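Local coordinates for 6-carboxyhexanoate--CoA ligase (Aquifex aeolicus, PDB 5TVA), which belongs to the BioW family of CoA ligases and is an alpha/beta protein that holds adenosine monophosphate and coenzyme A in this model, at residues G155-T160 with P185-G190; V161-L166 with I197-I202; E99-G104 with G214-V219. One frame throughout, in Å; residues are numbered along the deposited sequence.

Interaction 1 (G155-T160 with P185-G190); sequences GYTLRT and PDYVTG
Arg-159 and Tyr-187 carry this contact through an aliphatic group laid on an aromatic face. The CD methylene of Arg-159 stands 3.8 Å from the centroid of the Tyr-187 ring and 23° off its normal, a CH-pi arrangement displaced toward the rim, where the closest approach is 3.6 Å to Tyr-187 CE1. A bend at chi3 turns the Arg-159 guanidinium out of line with this chain, and its plane ends 39° from that of the ring. The cation-pi term is slight because of distance: Arg-159 CZ lies 5.0 Å from the Tyr-187 centroid, at most a weak attraction. The backbones stay well apart, with 9.8 Å between Arg-159 CA and Tyr-187 CA, and side chains alone span the distance.

The setting is the junction of two helices, faced by Tyr-187 from the loop between strands 177-181 and 190-194. Gly-155 closes helix 144-153 in a Schellman motif, and Thr-157 is the N-cap of helix 158-173. Its OG1 accepts from Thr-160 N at 3.3 Å along a nearly straight path (160°), and the same oxygen comes within 3.6 Å of Tyr-187 OH, so the phenol end reaches the capped first turn.

Beyond the ring, the charged end of Arg-159 enters the adenosine monophosphate pocket, where its NH2 makes a long, weak ion pair with phosphate oxygen O3P. The Arg-159 side chain also touches Ser-182 and Asp-184.

Interaction 2 (V161-L166 with I197-I202); sequences VDALAL and IGYVRI. With COA (coenzyme A), chain D.
Leu-164 places its CD2 methyl over one face of the Tyr-199 ring, 3.9 Å from the centroid and 20° off the normal, which defines a CH-pi contact. The methyl sits toward the CB side of the ring, nearest Tyr-199 CG at 3.6 Å, while the two side chains run at a slant to one another. Tyr-199 reaches this position because its CG is anti to the backbone N (chi1 177°), which extends the phenol from strand 198-203 to the helix; Leu-164 CA and Tyr-199 CA are 7.7 Å apart. At the far end of the ring, Tyr-199 OH meets Ala-163 CB at 3.6 Å. One tyrosine therefore spans two consecutive helical residues, the leucine over its face and the alanine at its hydroxyl. Tyr-191 of strand 190-194 also meets the Tyr-199 ring, with planes at about 45°, and Ile-65 touches both Leu-164 and Tyr-199.

The same methyl, Ala-163 CB, also meets coenzyme A, lying 3.8 Å from its sulfur S1P; farther along the helix, coenzyme A C6P is 3.4 Å from Leu-166 CD2. Asp-162, the residue before Ala-163, forms salt bridges with Arg-144 and Arg-39. This is the helix-on-sheet packing of an alpha/beta fold, in which helix 158-173 covers the mixed sheet while also lining the pocket for coenzyme A.

Interaction 3 (E99-G104 with G214-V219); sequences EILSKG and GRVYFV. With AMP (adenosine monophosphate), chain C.
The last turn of helix 91-102 comes down on the start of strand 214-219, with Leu-101 CA and Gly-214 CA only 5.9 Å apart. Gly-214 has a phi of 148°, a backbone setting rarely open to residues other than glycine, and without a side chain it presents bare main chain to the helix.

Leu-101 uses that surface with both methyls. Its CG lies beside the backbone N (chi1 -68°), which directs the branches at the strand: Leu-101 CD1 rests 3.7 Å from Gly-214 O, and Leu-101 CD2 is 3.8 Å from Gly-214 CA. The second methyl also meets Val-216 CG2 at 3.8 Å, the two side chains set at an angle. No hydrogen bond joins the segments; the contact is van der Waals, leucine methyls against main chain and a valine methyl. Away from the strand, Lys-103 NZ bridges to Glu-99 OE2 at 3.3 Å, a salt bridge whose hydrogen bond is weak.

Strand 214-219 lies within the mixed sheet, between antiparallel 177-181 and parallel 116-119, and its two faces serve different ends. Val-216 CB points toward the helix and the main chain of Gly-214 lies against it, whereas the Arg-215 CB points away, into the adenosine monophosphate pocket. Arg-215 NE gives a weak, bent hydrogen bond to ribose oxygen O4' (3.2 Å, 127°), and Arg-215 NH1 is hydrogen-bonded to Tyr-191 OH; the modelled approach of NH2 to the phosphate is too short to be reliable. Gly-214 itself is sandwiched, since its CA is also 3.8 Å from nucleotide C4'. Farther along, Tyr-217 OH lies 3.1 Å from C2 of the adenine and is hydrogen-bonded to Thr-136 OG1, while Thr-136 N binds the nucleotide too.

In the fold
From the N terminus, helix 91-102 comes first, and its end is met by strand 214-219: interaction 3 closes a loop of 109 residues that encloses both other contacts. Within it, 155-160 and 161-166 are followed in the same order by 185-190 and 197-202, so interactions 1 and 2, closing over 24 and 30 residues, cross. They touch where Gly-190 N probably donates to Ile-202 O (2.9 Å), a pairing of strands 190-194 and 198-203. Interactions 2 and 3 attach helices 158-173 and 91-102 to opposite faces of the mixed sheet: Val-216 CB points to helix 91-102, while Arg-215 and Tyr-217, on the other face, meet Leu-166 of helix 158-173 (Leu-166 CD1 to Tyr-217 OH 3.5 Å).

Interaction 1 (G155-T160 with P185-G190)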
loop_
_atom_site.group_PDB
_atom_site.type_symbol
_atom_site.label_atom_id
_atom_site.label_comp_id
_atom_site.label_asym_id
_atom_site.label_seq_id
_atom_site.Cartn_x
_atom_site.Cartn_y
_atom_site.Cartn_z
ATOM N N GLY A 155 -14.283 -14.073 -0.939
ATOM C CA GLY A 155 -14.589 -13.165 -2.036
ATOM C C GLY A 155 -13.624 -12.005 -2.251
ATOM O O GLY A 155 -13.895 -11.136 -3.101
ATOM N N TYR A 156 -12.504 -11.965 -1.542
ATOM C CA TYR A 156 -11.518 -10.930 -1.823
ATOM C C TYR A 156 -10.537 -11.388 -2.910
ATOM O O TYR A 156 -10.228 -12.578 -3.043
ATOM C CB TYR A 156 -10.795 -10.552 -0.530
ATOM C CG TYR A 156 -11.760 -10.072 0.533
ATOM C CD1 TYR A 156 -12.436 -8.873 0.380
ATOM C CD2 TYR A 156 -11.999 -10.817 1.687
ATOM C CE1 TYR A 156 -13.327 -8.420 1.352
ATOM C CE2 TYR A 156 -12.892 -10.372 2.667
ATOM C CZ TYR A 156 -13.547 -9.169 2.487
ATOM O OH TYR A 156 -14.426 -8.695 3.439
ATOM N N THR A 157 -10.071 -10.425 -3.706
ATOM C CA THR A 157 -9.126 -10.674 -4.790
ATOM C C THR A 157 -7.672 -10.722 -4.285
ATOM O O THR A 157 -7.358 -10.364 -3.141
ATOM C CB THR A 157 -9.257 -9.588 -5.846
ATOM O OG1 THR A 157 -8.732 -8.371 -5.311
ATOM C CG2 THR A 157 -10.747 -9.387 -6.205
ATOM N N LEU A 158 -6.773 -11.168 -5.173
ATOM C CA LEU A 158 -5.349 -11.195 -4.839
ATOM C C LEU A 158 -4.797 -9.791 -4.595
ATOM O O LEU A 158 -3.873 -9.622 -3.792
ATOM C CB LEU A 158 -4.550 -11.899 -5.946
ATOM C CG LEU A 158 -4.723 -13.422 -6.057
ATOM C CD1 LEU A 158 -3.836 -14.014 -7.156
ATOM C CD2 LEU A 158 -4.433 -14.093 -4.715
ATOM N N ARG A 159 -5.341 -8.773 -5.263
ATOM C CA ARG A 159 -4.921 -7.410 -4.952
ATOM C C ARG A 159 -5.317 -7.032 -3.532
ATOM O O ARG A 159 -4.552 -6.360 -2.821
ATOM C CB ARG A 159 -5.500 -6.424 -5.960
ATOM C CG ARG A 159 -5.118 -6.780 -7.358
ATOM C CD ARG A 159 -5.195 -5.603 -8.287
ATOM N NE ARG A 159 -4.119 -4.659 -8.022
ATOM C CZ ARG A 159 -3.437 -4.026 -8.973
ATOM N NH1 ARG A 159 -3.715 -4.273 -10.254
ATOM N NH2 ARG A 159 -2.473 -3.169 -8.642
ATOM N N THR A 160 -6.491 -7.487 -3.089
ATOM C CA THR A 160 -6.878 -7.266 -1.704
ATOM C C THR A 160 -5.898 -7.934 -0.753
ATOM O O THR A 160 -5.456 -7.327 0.235
ATOM C CB THR A 160 -8.300 -7.771 -1.465
ATOM O OG1 THR A 160 -9.179 -7.049 -2.320
ATOM C CG2 THR A 160 -8.708 -7.531 -0.018
ATOM N N PRO A 185 -5.087 1.893 -15.143
ATOM C CA PRO A 185 -6.374 2.488 -15.554
ATOM C C PRO A 185 -7.547 1.508 -15.621
ATOM O O PRO A 185 -8.683 1.967 -15.777
ATOM C CB PRO A 185 -6.073 3.079 -16.942
ATOM C CG PRO A 185 -4.771 2.487 -17.361
ATOM C CD PRO A 185 -4.017 2.149 -16.119
ATOM N N ASP A 186 -7.326 0.197 -15.493
ATOM C CA ASP A 186 -8.435 -0.755 -15.529
ATOM C C ASP A 186 -9.030 -1.028 -14.152
ATOM O O ASP A 186 -10.252 -1.170 -14.027
ATOM C CB ASP A 186 -7.999 -2.089 -16.153
ATOM C CG ASP A 186 -7.900 -2.038 -17.677
ATOM O OD1 ASP A 186 -7.860 -0.930 -18.262
ATOM O OD2 ASP A 186 -7.858 -3.128 -18.287
ATOM N N TYR A 187 -8.193 -1.139 -13.121
ATOM C CA TYR A 187 -8.675 -1.371 -11.763
ATOM C C TYR A 187 -9.074 -0.032 -11.150
ATOM O O TYR A 187 -8.367 0.968 -11.311
ATOM C CB TYR A 187 -7.586 -2.055 -10.940
ATOM C CG TYR A 187 -8.037 -2.833 -9.722
ATOM C CD1 TYR A 187 -8.271 -4.204 -9.795
ATOM C CD2 TYR A 187 -8.178 -2.209 -8.483
ATOM C CE1 TYR A 187 -8.660 -4.931 -8.671
ATOM C CE2 TYR A 187 -8.567 -2.925 -7.354
ATOM C CZ TYR A 187 -8.806 -4.281 -7.452
ATOM O OH TYR A 187 -9.187 -4.999 -6.334
ATOM N N VAL A 188 -10.223 0.002 -10.477
ATOM C CA VAL A 188 -10.821 1.280 -10.097
ATOM C C VAL A 188 -11.360 1.229 -8.675
ATOM O O VAL A 188 -11.881 2.229 -8.167
ATOM C CB VAL A 188 -11.935 1.690 -11.078
ATOM C CG1 VAL A 188 -11.333 2.214 -12.381
ATOM C CG2 VAL A 188 -12.900 0.511 -11.315
ATOM N N THR A 189 -11.265 0.072 -8.033
ATOM C CA THR A 189 -11.414 0.037 -6.587
ATOM C C THR A 189 -10.175 0.661 -5.938
ATOM O O THR A 189 -9.054 0.544 -6.449
ATOM C CB THR A 189 -11.620 -1.401 -6.099
ATOM O OG1 THR A 189 -12.819 -1.924 -6.671
ATOM C CG2 THR A 189 -11.740 -1.473 -4.563
ATOM N N GLY A 190 -10.400 1.379 -4.843
ATOM C CA GLY A 190 -9.332 1.923 -4.029
ATOM C C GLY A 190 -9.645 1.620 -2.582
ATOM O O GLY A 190 -10.498 0.763 -2.327
#

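Interaction 2 (V161-L166 with I197-I202)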
loop_
_atom_site.group_PDB
_atom_site.type_symbol
_atom_site.label_atom_id
_atom_site.label_comp_id
_atom_site.label_asym_id
_atom_site.label_seq_id
_atom_site.Cartn_x
_atom_site.Cartn_y
_atom_site.Cartn_z
ATOM N N VAL A 161 -5.538 -9.185 -1.040
ATOM C CA VAL A 161 -4.586 -9.893 -0.187
ATOM C C VAL A 161 -3.311 -9.076 -0.025
ATOM O O VAL A 161 -2.804 -8.911 1.092
ATOM C CB VAL A 161 -4.305 -11.296 -0.756
ATOM C CG1 VAL A 161 -3.209 -11.994 0.031
ATOM C CG2 VAL A 161 -5.604 -12.137 -0.763
ATOM N N ASP A 162 -2.797 -8.523 -1.130
ATOM C CA ASP A 162 -1.533 -7.784 -1.101
ATOM C C ASP A 162 -1.682 -6.437 -0.398
ATOM O O ASP A 162 -0.849 -6.075 0.439
ATOM C CB ASP A 162 -1.026 -7.563 -2.524
ATOM C CG ASP A 162 -0.441 -8.809 -3.135
ATOM O OD1 ASP A 162 -0.170 -9.782 -2.387
ATOM O OD2 ASP A 162 -0.277 -8.804 -4.379
ATOM N N ALA A 163 -2.730 -5.673 -0.740
ATOM C CA ALA A 163 -2.908 -4.341 -0.170
ATOM C C ALA A 163 -3.200 -4.392 1.327
ATOM O O ALA A 163 -2.728 -3.523 2.079
ATOM C CB ALA A 163 -4.012 -3.582 -0.917
ATOM N N LEU A 164 -3.938 -5.403 1.786
ATOM C CA LEU A 164 -4.193 -5.536 3.218
ATOM C C LEU A 164 -2.891 -5.633 4.003
ATOM O O LEU A 164 -2.718 -4.954 5.018
ATOM C CB LEU A 164 -5.066 -6.757 3.508
ATOM C CG LEU A 164 -6.575 -6.504 3.537
ATOM C CD1 LEU A 164 -7.368 -7.806 3.424
ATOM C CD2 LEU A 164 -6.946 -5.744 4.816
ATOM N N ALA A 165 -1.978 -6.506 3.571
ATOM C CA ALA A 165 -0.744 -6.677 4.330
ATOM C C ALA A 165 0.038 -5.374 4.370
ATOM O O ALA A 165 0.643 -5.042 5.391
ATOM C CB ALA A 165 0.102 -7.805 3.736
ATOM N N LEU A 166 -0.010 -4.604 3.276
ATOM C CA LEU A 166 0.714 -3.337 3.178
ATOM C C LEU A 166 0.123 -2.262 4.103
ATOM O O LEU A 166 0.875 -1.565 4.797
ATOM C CB LEU A 166 0.711 -2.880 1.716
ATOM C CG LEU A 166 1.344 -1.636 1.051
ATOM C CD1 LEU A 166 1.819 -0.573 1.971
ATOM C CD2 LEU A 166 2.472 -2.020 0.098
ATOM N N ILE A 197 -11.590 2.994 11.439
ATOM C CA ILE A 197 -12.494 2.737 10.326
ATOM C C ILE A 197 -12.213 1.407 9.647
ATOM O O ILE A 197 -12.969 1.012 8.745
ATOM C CB ILE A 197 -12.424 3.871 9.286
ATOM C CG1 ILE A 197 -11.005 3.997 8.731
ATOM C CG2 ILE A 197 -12.904 5.172 9.905
ATOM C CD1 ILE A 197 -10.870 4.943 7.529
ATOM N N GLY A 198 -11.151 0.704 10.049
ATOM C CA GLY A 198 -10.786 -0.557 9.444
ATOM C C GLY A 198 -10.237 -0.345 8.049
ATOM O O GLY A 198 -9.599 0.670 7.743
ATOM N N TYR A 199 -10.498 -1.326 7.179
ATOM C CA TYR A 199 -10.069 -1.304 5.783
ATOM C C TYR A 199 -11.325 -1.149 4.930
ATOM O O TYR A 199 -12.188 -2.039 4.906
ATOM C CB TYR A 199 -9.284 -2.574 5.453
ATOM C CG TYR A 199 -8.822 -2.721 4.013
ATOM C CD1 TYR A 199 -7.681 -2.071 3.561
ATOM C CD2 TYR A 199 -9.514 -3.534 3.110
ATOM C CE1 TYR A 199 -7.239 -2.209 2.249
ATOM C CE2 TYR A 199 -9.078 -3.675 1.788
ATOM C CZ TYR A 199 -7.937 -3.015 1.367
ATOM O OH TYR A 199 -7.478 -3.131 0.060
ATOM N N VAL A 200 -11.431 -0.016 4.241
ATOM C CA VAL A 200 -12.682 0.414 3.628
ATOM C C VAL A 200 -12.475 0.460 2.118
ATOM O O VAL A 200 -11.839 1.378 1.594
ATOM C CB VAL A 200 -13.151 1.765 4.183
ATOM C CG1 VAL A 200 -14.540 2.077 3.696
ATOM C CG2 VAL A 200 -13.146 1.715 5.699
ATOM N N ARG A 201 -13.020 -0.532 1.409
ATOM C CA ARG A 201 -12.839 -0.635 -0.036
ATOM C C ARG A 201 -13.908 0.177 -0.751
ATOM O O ARG A 201 -15.084 0.111 -0.394
ATOM C CB ARG A 201 -12.892 -2.099 -0.454
ATOM C CG ARG A 201 -12.299 -3.010 0.623
ATOM C CD ARG A 201 -12.353 -4.463 0.236
ATOM N NE ARG A 201 -11.969 -4.642 -1.156
ATOM C CZ ARG A 201 -12.760 -5.189 -2.074
ATOM N NH1 ARG A 201 -13.967 -5.620 -1.724
ATOM N NH2 ARG A 201 -12.335 -5.319 -3.326
ATOM N N ILE A 202 -13.500 0.970 -1.739
ATOM C CA ILE A 202 -14.369 2.010 -2.274
ATOM C C ILE A 202 -14.230 2.065 -3.792
ATOM O O ILE A 202 -13.135 2.321 -4.306
ATOM C CB ILE A 202 -14.054 3.377 -1.651
ATOM C CG1 ILE A 202 -14.457 3.366 -0.172
ATOM C CG2 ILE A 202 -14.739 4.493 -2.429
ATOM C CD1 ILE A 202 -13.928 4.538 0.631
HETATM N N1A COA D . 7.375 1.298 -8.003
HETATM C C2A COA D . 8.189 1.940 -8.855
HETATM N N3A COA D . 9.504 1.763 -8.826
HETATM C C4A COA D . 10.064 0.947 -7.911
HETATM C C5A COA D . 9.252 0.262 -7.004
HETATM C C6A COA D . 7.852 0.473 -7.091
HETATM N N6A COA D . 6.936 -0.241 -6.112
HETATM N N7A COA D . 10.029 -0.491 -6.223
HETATM C C8A COA D . 11.280 -0.302 -6.598
HETATM N N9A COA D . 11.313 0.536 -7.636
HETATM C C1B COA D . 12.630 0.976 -8.182
HETATM C C2B COA D . 12.899 1.826 -9.084
HETATM O O2B COA D . 12.118 3.062 -9.021
HETATM C C3B COA D . 14.377 2.154 -8.369
HETATM O O3B COA D . 14.074 2.861 -7.136
HETATM P P3B COA D . 14.328 4.477 -6.750
HETATM O O7A COA D . 14.864 4.492 -5.352
HETATM O O8A COA D . 15.280 5.168 -7.680
HETATM O O9A COA D . 13.032 5.244 -6.756
HETATM C C4B COA D . 14.905 0.984 -8.143
HETATM O O4B COA D . 13.762 -0.061 -8.362
HETATM C C5B COA D . 15.525 0.772 -6.680
HETATM O O5B COA D . 14.527 0.508 -5.754
HETATM P P1A COA D . 14.692 -0.507 -4.433
HETATM O O1A COA D . 14.342 0.274 -3.159
HETATM O O2A COA D . 16.068 -1.118 -4.321
HETATM O O3A COA D . 13.560 -1.693 -4.587
HETATM P P2A COA D . 13.596 -3.238 -3.916
HETATM O O4A COA D . 14.478 -4.085 -4.842
HETATM O O5A COA D . 14.268 -3.232 -2.534
HETATM O O6A COA D . 12.006 -3.807 -3.876
HETATM C CBP COA D . 9.435 -3.699 -3.650
HETATM C CCP COA D . 10.869 -2.991 -3.448
HETATM C CDP COA D . 9.085 -3.740 -5.161
HETATM C CEP COA D . 9.546 -5.188 -3.257
HETATM C CAP COA D . 8.283 -2.930 -2.797
HETATM O OAP COA D . 7.555 -2.037 -3.555
HETATM C C9P COA D . 7.220 -3.839 -2.119
HETATM O O9P COA D . 7.357 -4.237 -0.982
HETATM N N8P COA D . 6.011 -4.231 -2.838
HETATM C C7P COA D . 4.983 -5.129 -2.218
HETATM C C6P COA D . 3.630 -4.451 -2.054
HETATM C C5P COA D . 2.943 -4.000 -3.391
HETATM O O5P COA D . 3.528 -3.403 -4.213
HETATM N N4P COA D . 1.509 -4.334 -3.586
HETATM C C3P COA D . 0.822 -3.937 -4.882
HETATM C C2P COA D . -0.693 -4.049 -4.679
HETATM S S1P COA D . -1.044 -3.060 -3.192
#

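Interaction 3 (E99-G104 with G214-V219)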
loop_
_atom_site.group_PDB
_atom_site.type_symbol
_atom_site.label_atom_id
_atom_site.label_comp_id
_atom_site.label_asym_id
_atom_site.label_seq_id
_atom_site.Cartn_x
_atom_site.Cartn_y
_atom_site.Cartn_z
ATOM N N GLU A 99 -7.301 15.621 -3.678
ATOM C CA GLU A 99 -6.938 16.550 -4.742
ATOM C C GLU A 99 -5.574 16.215 -5.337
ATOM O O GLU A 99 -5.389 16.292 -6.558
ATOM C CB GLU A 99 -6.960 17.981 -4.192
ATOM C CG GLU A 99 -6.642 19.066 -5.218
ATOM C CD GLU A 99 -6.496 20.466 -4.605
ATOM O OE1 GLU A 99 -6.589 20.608 -3.359
ATOM O OE2 GLU A 99 -6.278 21.426 -5.382
ATOM N N ILE A 100 -4.606 15.838 -4.493
ATOM C CA ILE A 100 -3.245 15.614 -4.981
ATOM C C ILE A 100 -3.185 14.372 -5.862
ATOM O O ILE A 100 -2.510 14.362 -6.898
ATOM C CB ILE A 100 -2.252 15.521 -3.802
ATOM C CG1 ILE A 100 -2.090 16.880 -3.116
ATOM C CG2 ILE A 100 -0.894 15.043 -4.288
ATOM C CD1 ILE A 100 -1.125 16.878 -1.928
ATOM N N LEU A 101 -3.888 13.309 -5.475
ATOM C CA LEU A 101 -3.802 12.069 -6.236
ATOM C C LEU A 101 -4.474 12.205 -7.598
ATOM O O LEU A 101 -3.937 11.746 -8.616
ATOM C CB LEU A 101 -4.435 10.930 -5.442
ATOM C CG LEU A 101 -3.723 10.473 -4.169
ATOM C CD1 LEU A 101 -4.376 9.197 -3.672
ATOM C CD2 LEU A 101 -2.239 10.266 -4.407
ATOM N N SER A 102 -5.644 12.839 -7.638
ATOM C CA SER A 102 -6.399 12.925 -8.882
ATOM C C SER A 102 -5.732 13.850 -9.891
ATOM O O SER A 102 -5.849 13.630 -11.099
ATOM C CB SER A 102 -7.825 13.386 -8.590
ATOM O OG SER A 102 -7.811 14.475 -7.681
ATOM N N LYS A 103 -5.018 14.866 -9.428
ATOM C CA LYS A 103 -4.384 15.820 -10.326
ATOM C C LYS A 103 -2.935 15.469 -10.645
ATOM O O LYS A 103 -2.250 16.266 -11.293
ATOM C CB LYS A 103 -4.485 17.230 -9.738
ATOM C CG LYS A 103 -5.944 17.699 -9.627
ATOM C CD LYS A 103 -6.120 18.957 -8.776
ATOM C CE LYS A 103 -5.409 20.166 -9.368
ATOM N NZ LYS A 103 -5.701 21.402 -8.587
ATOM N N GLY A 104 -2.466 14.290 -10.233
ATOM C CA GLY A 104 -1.107 13.858 -10.510
ATOM C C GLY A 104 -0.144 14.140 -9.375
ATOM O O GLY A 104 0.327 15.269 -9.220
ATOM N N GLY A 214 -1.998 6.547 -6.718
ATOM C CA GLY A 214 -1.068 6.892 -5.662
ATOM C C GLY A 214 -1.599 6.535 -4.288
ATOM O O GLY A 214 -2.685 5.968 -4.128
ATOM N N ARG A 215 -0.779 6.875 -3.286
ATOM C CA ARG A 215 -1.093 6.652 -1.888
ATOM C C ARG A 215 -0.716 7.900 -1.103
ATOM O O ARG A 215 0.302 8.543 -1.382
ATOM C CB ARG A 215 -0.349 5.424 -1.324
ATOM C CG ARG A 215 -1.014 4.096 -1.616
ATOM C CD ARG A 215 -0.305 2.907 -0.969
ATOM N NE ARG A 215 0.164 2.014 -2.012
ATOM C CZ ARG A 215 -0.347 0.821 -2.309
ATOM N NH1 ARG A 215 -1.337 0.291 -1.605
ATOM N NH2 ARG A 215 0.191 0.145 -3.295
ATOM N N VAL A 216 -1.552 8.241 -0.130
ATOM C CA VAL A 216 -1.264 9.302 0.821
ATOM C C VAL A 216 -1.299 8.675 2.205
ATOM O O VAL A 216 -2.305 8.055 2.583
ATOM C CB VAL A 216 -2.254 10.476 0.709
ATOM C CG1 VAL A 216 -1.949 11.543 1.788
ATOM C CG2 VAL A 216 -2.177 11.097 -0.680
ATOM N N TYR A 217 -0.194 8.818 2.948
ATOM C CA TYR A 217 -0.106 8.379 4.334
ATOM C C TYR A 217 -0.303 9.592 5.235
ATOM O O TYR A 217 0.444 10.579 5.122
ATOM C CB TYR A 217 1.249 7.732 4.629
ATOM C CG TYR A 217 1.585 6.440 3.910
ATOM C CD1 TYR A 217 0.612 5.722 3.205
ATOM C CD2 TYR A 217 2.886 5.918 3.956
ATOM C CE1 TYR A 217 0.925 4.544 2.563
ATOM C CE2 TYR A 217 3.211 4.726 3.303
ATOM C CZ TYR A 217 2.216 4.043 2.606
ATOM O OH TYR A 217 2.501 2.851 1.955
ATOM N N PHE A 218 -1.271 9.513 6.157
ATOM C CA PHE A 218 -1.528 10.612 7.093
ATOM C C PHE A 218 -0.734 10.358 8.372
ATOM O O PHE A 218 -1.026 9.400 9.104
ATOM C CB PHE A 218 -3.023 10.750 7.377
ATOM C CG PHE A 218 -3.836 11.096 6.153
ATOM C CD1 PHE A 218 -3.974 12.410 5.744
ATOM C CD2 PHE A 218 -4.433 10.092 5.385
ATOM C CE1 PHE A 218 -4.701 12.724 4.607
ATOM C CE2 PHE A 218 -5.165 10.404 4.249
ATOM C CZ PHE A 218 -5.306 11.711 3.869
ATOM N N VAL A 219 0.274 11.208 8.636
ATOM C CA VAL A 219 1.215 11.010 9.738
ATOM C C VAL A 219 1.343 12.274 10.586
ATOM O O VAL A 219 1.251 13.399 10.091
ATOM C CB VAL A 219 2.630 10.599 9.244
ATOM C CG1 VAL A 219 2.597 9.292 8.441
ATOM C CG2 VAL A 219 3.270 11.728 8.444
HETATM P P AMP C . 0.100 -0.449 -6.688
HETATM O O1P AMP C . -0.391 -0.932 -5.340
HETATM O O2P AMP C . 1.359 -1.194 -7.083
HETATM O O3P AMP C . -0.946 -0.255 -7.779
HETATM O "O5'" AMP C . 0.583 1.059 -6.468
HETATM C "C5'" AMP C . -0.337 2.145 -6.360
HETATM C "C4'" AMP C . 0.417 3.435 -6.127
HETATM O "O4'" AMP C . 0.880 3.463 -4.750
HETATM C "C3'" AMP C . 1.669 3.597 -6.991
HETATM O "O3'" AMP C . 1.422 4.319 -8.184
HETATM C "C2'" AMP C . 2.680 4.277 -6.080
HETATM O "O2'" AMP C . 2.555 5.689 -6.171
HETATM C "C1'" AMP C . 2.235 3.824 -4.687
HETATM N N9 AMP C . 3.001 2.661 -4.184
HETATM C C8 AMP C . 3.315 1.539 -4.860
HETATM N N7 AMP C . 4.043 0.687 -4.087
HETATM C C5 AMP C . 4.214 1.255 -2.879
HETATM C C6 AMP C . 4.855 0.897 -1.585
HETATM N N6 AMP C . 5.511 -0.271 -1.405
HETATM N N1 AMP C . 4.777 1.803 -0.571
HETATM C C2 AMP C . 4.150 2.978 -0.717
HETATM N N3 AMP C . 3.547 3.360 -1.856
HETATM C C4 AMP C . 3.529 2.561 -2.952
#